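Local structure of kinectin 1 (Kinesin receptor) (Legionella pneumophila, 4MU6) at residues A[115-126]-A[162-173]. The protein is a bacterial effector whose exact function is unsettled, represented here by its elongated, largely helical N-terminal coiled-coil domain. Residues are numbered along the deposited sequence; the frame is centred on the assembly and turned at random.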
ATOM      1  N   GLN A 115      -0.418 -61.764  12.146  1.00 32.52           N
ATOM      2  CA  GLN A 115      -1.820 -62.164  12.127  1.00 34.43           C
ATOM      3  C   GLN A 115      -2.029 -63.345  11.188  1.00 43.30           C
ATOM      4  O   GLN A 115      -2.790 -64.277  11.493  1.00 44.01           O
ATOM      5  CB  GLN A 115      -2.714 -61.003  11.683  1.00 29.66           C
ATOM      6  CG  GLN A 115      -2.749 -59.811  12.644  1.00 34.61           C
ATOM      7  CD  GLN A 115      -3.209 -60.176  14.045  1.00 42.82           C
ATOM      8  OE1 GLN A 115      -4.195 -60.897  14.226  1.00 45.22           O
ATOM      9  NE2 GLN A 115      -2.488 -59.683  15.051  1.00 42.60           N
ATOM     10  N   GLN A 116      -1.360 -63.297  10.038  1.00 44.13           N
ATOM     11  CA  GLN A 116      -1.538 -64.331   9.022  1.00 44.85           C
ATOM     12  C   GLN A 116      -0.994 -65.676   9.474  1.00 41.20           C
ATOM     13  O   GLN A 116      -1.580 -66.720   9.202  1.00 45.16           O
ATOM     14  CB  GLN A 116      -0.907 -63.898   7.709  1.00 37.42           C
ATOM     15  CG  GLN A 116      -1.849 -63.034   6.895  1.00 43.95           C
ATOM     16  CD  GLN A 116      -1.177 -62.407   5.711  1.00 44.21           C
ATOM     17  OE1 GLN A 116       0.049 -62.410   5.608  1.00 43.78           O
ATOM     18  NE2 GLN A 116      -1.974 -61.857   4.799  1.00 46.57           N
ATOM     19  N   THR A 117       0.121 -65.632  10.181  1.00 41.68           N
ATOM     20  CA  THR A 117       0.716 -66.814  10.773  1.00 42.34           C
ATOM     21  C   THR A 117      -0.231 -67.430  11.787  1.00 45.51           C
ATOM     22  O   THR A 117      -0.498 -68.632  11.752  1.00 44.40           O
ATOM     23  CB  THR A 117       2.039 -66.448  11.446  1.00 40.86           C
ATOM     24  OG1 THR A 117       2.997 -66.141  10.424  1.00 38.02           O
ATOM     25  CG2 THR A 117       2.545 -67.587  12.311  1.00 34.91           C
ATOM     26  N   GLU A 118      -0.755 -66.606  12.686  1.00 39.58           N
ATOM     27  CA  GLU A 118      -1.752 -67.093  13.630  1.00 38.69           C
ATOM     28  C   GLU A 118      -3.003 -67.591  12.901  1.00 36.29           C
ATOM     29  O   GLU A 118      -3.620 -68.579  13.311  1.00 42.01           O
ATOM     30  CB  GLU A 118      -2.126 -66.002  14.643  1.00 34.89           C
ATOM     31  CG  GLU A 118      -0.958 -65.502  15.493  1.00 46.71           C
ATOM     32  CD  GLU A 118      -0.593 -66.438  16.642  1.00 63.09           C
ATOM     33  OE1 GLU A 118      -1.012 -67.620  16.627  1.00 63.92           O
ATOM     34  OE2 GLU A 118       0.118 -65.981  17.571  1.00 71.14           O
ATOM     35  N   LEU A 119      -3.381 -66.911  11.822  1.00 27.16           N
ATOM     36  CA  LEU A 119      -4.572 -67.312  11.073  1.00 38.15           C
ATOM     37  C   LEU A 119      -4.350 -68.685  10.426  1.00 45.29           C
ATOM     38  O   LEU A 119      -5.261 -69.515  10.362  1.00 40.17           O
ATOM     39  CB  LEU A 119      -4.917 -66.267  10.015  1.00 32.40           C
ATOM     40  CG  LEU A 119      -6.059 -66.588   9.057  1.00 32.58           C
ATOM     41  CD1 LEU A 119      -7.333 -66.975   9.811  1.00 32.66           C
ATOM     42  CD2 LEU A 119      -6.298 -65.394   8.146  1.00 34.07           C
ATOM     43  N   ARG A 120      -3.123 -68.918   9.966  1.00 44.99           N
ATOM     44  CA  ARG A 120      -2.763 -70.175   9.316  1.00 42.53           C
ATOM     45  C   ARG A 120      -2.808 -71.351  10.285  1.00 41.04           C
ATOM     46  O   ARG A 120      -3.280 -72.431   9.944  1.00 46.29           O
ATOM     47  CB  ARG A 120      -1.375 -70.070   8.679  1.00 45.42           C
ATOM     48  CG  ARG A 120      -1.388 -70.138   7.155  1.00 50.42           C
ATOM     49  CD  ARG A 120       0.018 -70.047   6.568  1.00 52.71           C
ATOM     50  NE  ARG A 120       0.573 -68.700   6.642  1.00 64.89           N
ATOM     51  CZ  ARG A 120       1.590 -68.344   7.426  1.00 72.33           C
ATOM     52  NH1 ARG A 120       2.179 -69.237   8.215  1.00 73.76           N
ATOM     53  NH2 ARG A 120       2.024 -67.089   7.419  1.00 72.29           N
ATOM     54  N   LEU A 121      -2.290 -71.138  11.485  1.00 36.84           N
ATOM     55  CA  LEU A 121      -2.383 -72.131  12.542  1.00 38.98           C
ATOM     56  C   LEU A 121      -3.850 -72.435  12.902  1.00 42.99           C
ATOM     57  O   LEU A 121      -4.207 -73.586  13.134  1.00 44.09           O
ATOM     58  CB  LEU A 121      -1.607 -71.643  13.766  1.00 37.55           C
ATOM     59  CG  LEU A 121      -1.558 -72.538  14.997  1.00 37.07           C
ATOM     60  CD1 LEU A 121      -0.801 -73.823  14.717  1.00 34.33           C
ATOM     61  CD2 LEU A 121      -0.935 -71.762  16.156  1.00 43.51           C
ATOM     62  N   LEU A 122      -4.701 -71.409  12.942  1.00 41.51           N
ATOM     63  CA  LEU A 122      -6.116 -71.632  13.224  1.00 40.31           C
ATOM     64  C   LEU A 122      -6.781 -72.510  12.159  1.00 43.26           C
ATOM     65  O   LEU A 122      -7.613 -73.364  12.491  1.00 38.07           O
ATOM     66  CB  LEU A 122      -6.881 -70.321  13.361  1.00 42.81           C
ATOM     67  CG  LEU A 122      -6.578 -69.445  14.575  1.00 43.72           C
ATOM     68  CD1 LEU A 122      -7.303 -68.139  14.410  1.00 39.81           C
ATOM     69  CD2 LEU A 122      -6.988 -70.133  15.883  1.00 39.74           C
ATOM     70  N   HIS A 123      -6.418 -72.303  10.891  1.00 37.81           N
ATOM     71  CA  HIS A 123      -7.000 -73.079   9.801  1.00 42.30           C
ATOM     72  C   HIS A 123      -6.535 -74.518   9.906  1.00 48.56           C
ATOM     73  O   HIS A 123      -7.282 -75.446   9.593  1.00 42.60           O
ATOM     74  CB  HIS A 123      -6.583 -72.528   8.441  1.00 37.36           C
ATOM     75  CG  HIS A 123      -7.400 -71.365   7.983  1.00 46.38           C
ATOM     76  ND1 HIS A 123      -6.850 -70.282   7.330  1.00 42.18           N
ATOM     77  CD2 HIS A 123      -8.730 -71.117   8.073  1.00 53.24           C
ATOM     78  CE1 HIS A 123      -7.805 -69.416   7.040  1.00 45.57           C
ATOM     79  NE2 HIS A 123      -8.955 -69.894   7.487  1.00 45.35           N
ATOM     80  N   TYR A 124      -5.282 -74.681  10.321  1.00 46.45           N
ATOM     81  CA  TYR A 124      -4.690 -75.996  10.535  1.00 50.84           C
ATOM     82  C   TYR A 124      -5.435 -76.701  11.671  1.00 51.30           C
ATOM     83  O   TYR A 124      -5.864 -77.843  11.520  1.00 53.29           O
ATOM     84  CB  TYR A 124      -3.186 -75.853  10.826  1.00 47.74           C
ATOM     85  CG  TYR A 124      -2.427 -77.137  11.108  1.00 52.62           C
ATOM     86  CD1 TYR A 124      -2.046 -77.993  10.074  1.00 56.57           C
ATOM     87  CD2 TYR A 124      -2.056 -77.478  12.412  1.00 54.48           C
ATOM     88  CE1 TYR A 124      -1.336 -79.169  10.335  1.00 60.28           C
ATOM     89  CE2 TYR A 124      -1.347 -78.649  12.682  1.00 62.06           C
ATOM     90  CZ  TYR A 124      -0.990 -79.490  11.640  1.00 62.50           C
ATOM     91  OH  TYR A 124      -0.288 -80.649  11.905  1.00 64.07           O
ATOM     92  N   LYS A 125      -5.620 -76.007  12.794  1.00 50.85           N
ATOM     93  CA  LYS A 125      -6.394 -76.556  13.910  1.00 51.37           C
ATOM     94  C   LYS A 125      -7.840 -76.918  13.543  1.00 51.77           C
ATOM     95  O   LYS A 125      -8.380 -77.891  14.046  1.00 47.96           O
ATOM     96  CB  LYS A 125      -6.396 -75.612  15.113  1.00 56.72           C
ATOM     97  CG  LYS A 125      -5.044 -75.418  15.773  1.00 59.63           C
ATOM     98  CD  LYS A 125      -5.180 -74.640  17.076  1.00 58.90           C
ATOM     99  CE  LYS A 125      -3.835 -74.478  17.771  1.00 61.94           C
ATOM    100  NZ  LYS A 125      -3.988 -73.900  19.138  1.00 68.63           N
ATOM    101  N   LEU A 126      -8.471 -76.137  12.676  1.00 57.21           N
ATOM    102  CA  LEU A 126      -9.854 -76.414  12.302  1.00 61.04           C
ATOM    103  C   LEU A 126      -9.935 -77.636  11.399  1.00 67.78           C
ATOM    104  O   LEU A 126     -10.858 -78.443  11.510  1.00 72.91           O
ATOM    105  CB  LEU A 126     -10.485 -75.208  11.605  1.00 63.34           C
ATOM    106  CG  LEU A 126     -11.942 -75.388  11.168  1.00 58.46           C
ATOM    107  CD1 LEU A 126     -12.842 -75.529  12.383  1.00 52.95           C
ATOM    108  CD2 LEU A 126     -12.390 -74.228  10.286  1.00 54.41           C
ATOM    109  N   LEU A 162     -13.110 -71.870  17.243  1.00 54.75           N
ATOM    110  CA  LEU A 162     -12.075 -71.721  16.222  1.00 41.87           C
ATOM    111  C   LEU A 162     -12.584 -70.801  15.115  1.00 48.73           C
ATOM    112  O   LEU A 162     -11.829 -69.982  14.585  1.00 46.64           O
ATOM    113  CB  LEU A 162     -11.689 -73.067  15.616  1.00 36.62           C
ATOM    114  CG  LEU A 162     -10.636 -73.869  16.377  1.00 41.56           C
ATOM    115  CD1 LEU A 162     -10.384 -75.198  15.681  1.00 42.43           C
ATOM    116  CD2 LEU A 162      -9.347 -73.065  16.490  1.00 44.96           C
ATOM    117  N   GLN A 163     -13.862 -70.948  14.765  1.00 41.89           N
ATOM    118  CA  GLN A 163     -14.470 -70.131  13.716  1.00 46.65           C
ATOM    119  C   GLN A 163     -14.462 -68.653  14.110  1.00 43.60           C
ATOM    120  O   GLN A 163     -14.229 -67.776  13.273  1.00 40.48           O
ATOM    121  CB  GLN A 163     -15.906 -70.583  13.437  1.00 48.26           C
ATOM    122  CG  GLN A 163     -16.022 -71.890  12.647  1.00 64.65           C
ATOM    123  CD  GLN A 163     -17.469 -72.376  12.508  1.00 72.19           C
ATOM    124  OE1 GLN A 163     -18.253 -72.329  13.463  1.00 74.44           O
ATOM    125  NE2 GLN A 163     -17.826 -72.837  11.309  1.00 64.26           N
ATOM    126  N   ARG A 164     -14.734 -68.388  15.385  1.00 41.96           N
ATOM    127  CA  ARG A 164     -14.792 -67.025  15.886  1.00 47.33           C
ATOM    128  C   ARG A 164     -13.395 -66.423  15.921  1.00 47.41           C
ATOM    129  O   ARG A 164     -13.217 -65.246  15.602  1.00 42.68           O
ATOM    130  CB  ARG A 164     -15.455 -66.964  17.265  1.00 47.09           C
ATOM    131  CG  ARG A 164     -16.982 -66.999  17.219  1.00 63.72           C
ATOM    132  CD  ARG A 164     -17.607 -66.736  18.590  1.00 71.69           C
ATOM    133  NE  ARG A 164     -17.270 -67.780  19.555  1.00 77.89           N
ATOM    134  CZ  ARG A 164     -18.052 -68.819  19.849  1.00 79.59           C
ATOM    135  NH1 ARG A 164     -19.235 -68.958  19.258  1.00 81.75           N
ATOM    136  NH2 ARG A 164     -17.651 -69.718  20.741  1.00 71.99           N
ATOM    137  N   SER A 165     -12.411 -67.240  16.294  1.00 45.72           N
ATOM    138  CA  SER A 165     -11.016 -66.805  16.293  1.00 47.12           C
ATOM    139  C   SER A 165     -10.572 -66.464  14.885  1.00 48.23           C
ATOM    140  O   SER A 165      -9.945 -65.421  14.660  1.00 47.18           O
ATOM    141  CB  SER A 165     -10.112 -67.879  16.878  1.00 46.15           C
ATOM    142  OG  SER A 165     -10.293 -67.956  18.276  1.00 44.47           O
ATOM    143  N   ILE A 166     -10.909 -67.339  13.937  1.00 38.75           N
ATOM    144  CA  ILE A 166     -10.641 -67.074  12.527  1.00 35.00           C
ATOM    145  C   ILE A 166     -11.272 -65.744  12.068  1.00 44.14           C
ATOM    146  O   ILE A 166     -10.612 -64.915  11.419  1.00 45.85           O
ATOM    147  CB  ILE A 166     -11.157 -68.212  11.640  1.00 36.41           C
ATOM    148  CG1 ILE A 166     -10.303 -69.465  11.854  1.00 36.05           C
ATOM    149  CG2 ILE A 166     -11.129 -67.791  10.177  1.00 30.39           C
ATOM    150  CD1 ILE A 166     -10.878 -70.730  11.228  1.00 46.10           C
ATOM    151  N   ASN A 167     -12.543 -65.541  12.414  1.00 37.14           N
ATOM    152  CA  ASN A 167     -13.236 -64.321  12.020  1.00 43.25           C
ATOM    153  C   ASN A 167     -12.544 -63.082  12.588  1.00 40.03           C
ATOM    154  O   ASN A 167     -12.372 -62.095  11.883  1.00 44.30           O
ATOM    155  CB  ASN A 167     -14.715 -64.345  12.418  1.00 41.21           C
ATOM    156  CG  ASN A 167     -15.473 -63.148  11.871  1.00 52.06           C
ATOM    157  OD1 ASN A 167     -15.661 -63.025  10.657  1.00 53.89           O
ATOM    158  ND2 ASN A 167     -15.903 -62.251  12.762  1.00 50.95           N
ATOM    159  N   GLU A 168     -12.115 -63.154  13.846  1.00 37.79           N
ATOM    160  CA  GLU A 168     -11.398 -62.042  14.454  1.00 46.25           C
ATOM    161  C   GLU A 168     -10.059 -61.767  13.765  1.00 47.11           C
ATOM    162  O   GLU A 168      -9.711 -60.604  13.544  1.00 35.61           O
ATOM    163  CB  GLU A 168     -11.204 -62.231  15.965  1.00 51.62           C
ATOM    164  CG  GLU A 168     -10.546 -61.004  16.630  1.00 51.68           C
ATOM    165  CD  GLU A 168     -10.464 -61.087  18.157  1.00 52.62           C
ATOM    166  OE1 GLU A 168     -10.640 -62.198  18.721  1.00 41.87           O
ATOM    167  OE2 GLU A 168     -10.218 -60.028  18.792  1.00 53.36           O
ATOM    168  N   ARG A 169      -9.320 -62.821  13.417  1.00 41.62           N
ATOM    169  CA  ARG A 169      -8.039 -62.638  12.734  1.00 41.66           C
ATOM    170  C   ARG A 169      -8.231 -61.921  11.403  1.00 37.14           C
ATOM    171  O   ARG A 169      -7.461 -61.016  11.054  1.00 35.38           O
ATOM    172  CB  ARG A 169      -7.332 -63.973  12.484  1.00 41.23           C
ATOM    173  CG  ARG A 169      -6.826 -64.670  13.731  1.00 46.28           C
ATOM    174  CD  ARG A 169      -5.733 -63.876  14.413  1.00 38.29           C
ATOM    175  NE  ARG A 169      -5.322 -64.498  15.670  1.00 39.17           N
ATOM    176  CZ  ARG A 169      -4.338 -64.040  16.436  1.00 36.38           C
ATOM    177  NH1 ARG A 169      -3.687 -62.966  16.060  1.00 37.28           N
ATOM    178  NH2 ARG A 169      -4.006 -64.655  17.569  1.00 40.24           N
ATOM    179  N   GLU A 170      -9.257 -62.330  10.660  1.00 38.75           N
ATOM    180  CA  GLU A 170      -9.508 -61.775   9.328  1.00 38.02           C
ATOM    181  C   GLU A 170      -9.939 -60.314   9.363  1.00 36.70           C
ATOM    182  O   GLU A 170      -9.559 -59.525   8.493  1.00 42.74           O
ATOM    183  CB  GLU A 170     -10.553 -62.605   8.578  1.00 41.83           C
ATOM    184  CG  GLU A 170     -10.095 -64.008   8.223  1.00 55.83           C
ATOM    185  CD  GLU A 170     -11.033 -64.699   7.243  1.00 70.62           C
ATOM    186  OE1 GLU A 170     -12.180 -65.033   7.634  1.00 69.16           O
ATOM    187  OE2 GLU A 170     -10.618 -64.911   6.080  1.00 78.93           O
ATOM    188  N   ILE A 171     -10.745 -59.957  10.353  1.00 38.56           N
ATOM    189  CA  ILE A 171     -11.145 -58.565  10.522  1.00 38.77           C
ATOM    190  C   ILE A 171      -9.916 -57.732  10.884  1.00 41.23           C
ATOM    191  O   ILE A 171      -9.745 -56.602  10.412  1.00 39.34           O
ATOM    192  CB  ILE A 171     -12.260 -58.411  11.588  1.00 36.03           C
ATOM    193  CG1 ILE A 171     -13.589 -58.972  11.055  1.00 42.58           C
ATOM    194  CG2 ILE A 171     -12.431 -56.945  11.984  1.00 42.97           C
ATOM    195  CD1 ILE A 171     -14.706 -59.133  12.104  1.00 41.96           C
ATOM    196  N   LYS A 172      -9.048 -58.299  11.716  1.00 44.19           N
ATOM    197  CA  LYS A 172      -7.863 -57.574  12.143  1.00 42.43           C
ATOM    198  C   LYS A 172      -6.967 -57.297  10.935  1.00 44.28           C
ATOM    199  O   LYS A 172      -6.450 -56.196  10.778  1.00 39.35           O
ATOM    200  CB  LYS A 172      -7.107 -58.331  13.237  1.00 34.23           C
ATOM    201  CG  LYS A 172      -5.791 -57.670  13.675  1.00 30.15           C
ATOM    202  CD  LYS A 172      -5.982 -56.209  14.097  1.00 37.70           C
ATOM    203  CE  LYS A 172      -4.686 -55.647  14.659  1.00 37.96           C
ATOM    204  NZ  LYS A 172      -4.765 -54.214  15.043  1.00 41.56           N
ATOM    205  N   ILE A 173      -6.826 -58.295  10.070  1.00 39.28           N
ATOM    206  CA  ILE A 173      -5.989 -58.161   8.889  1.00 40.90           C
ATOM    207  C   ILE A 173      -6.585 -57.146   7.918  1.00 40.19           C
ATOM    208  O   ILE A 173      -5.858 -56.338   7.329  1.00 34.98           O
ATOM    209  CB  ILE A 173      -5.781 -59.531   8.212  1.00 34.87           C
ATOM    210  CG1 ILE A 173      -4.859 -60.390   9.078  1.00 32.88           C
ATOM    211  CG2 ILE A 173      -5.240 -59.373   6.813  1.00 32.31           C
ATOM    212  CD1 ILE A 173      -4.883 -61.877   8.745  1.00 34.93           C
TER
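L122 and R169 interlock across two antiparallel helices: L122 CD1 lies 3.6 Å from R169 CG, and each side chain enters a hole of the other helix. The knob of L122 sits among L162, S165, I166 and R169; that of R169 among Q115, E118, L119 and L122. S165 adds its CB to the L122 pocket, whereas its OG bonds to R161 O. The R169 chain bends at chi2 (-65°), laying the guanidinium against E118 of the partner helix. There E118 CB lies over the centre of one guanidinium face, 3.5 Å from R169 CZ, while Q115 works at the edge. R169 NH1 donates to Q115 OE1 (2.8 Å), the acceptor close to the guanidinium plane but the donor well above the amide plane. The E118 carboxylate is stacked on the guanidinium, its plane 19° away; with OE1 4.3 Å from R169 NH2 and no N-H aimed at it, any attraction is one of charge alone. Nearer the backbone, Q115 CB packs on I173 CG1 at 3.4 Å.

Across from the arginine the packing is apolar: I166 is a knob among L119, L122, H123 and L126, its CD1 reaching H123 CD2 and L126 CD2. L119 fits among I166, R169, E170 and I173; its CG, anti to the backbone N (chi1 175°), carries CD1 to I166 CG2 and CD2 to I173 CD1. At the end of the pair L162 CD1 rests on the backbone of L126, 3.6 Å from its CA.

Such reciprocal knobs-into-holes packing marks an antiparallel coiled coil, with segment axes 9.6 Å apart. It pairs helix 108-127 with the start of helix 158-217, near one extremity of the rod; the centre of the contact lies about 69 Å from that of the chain.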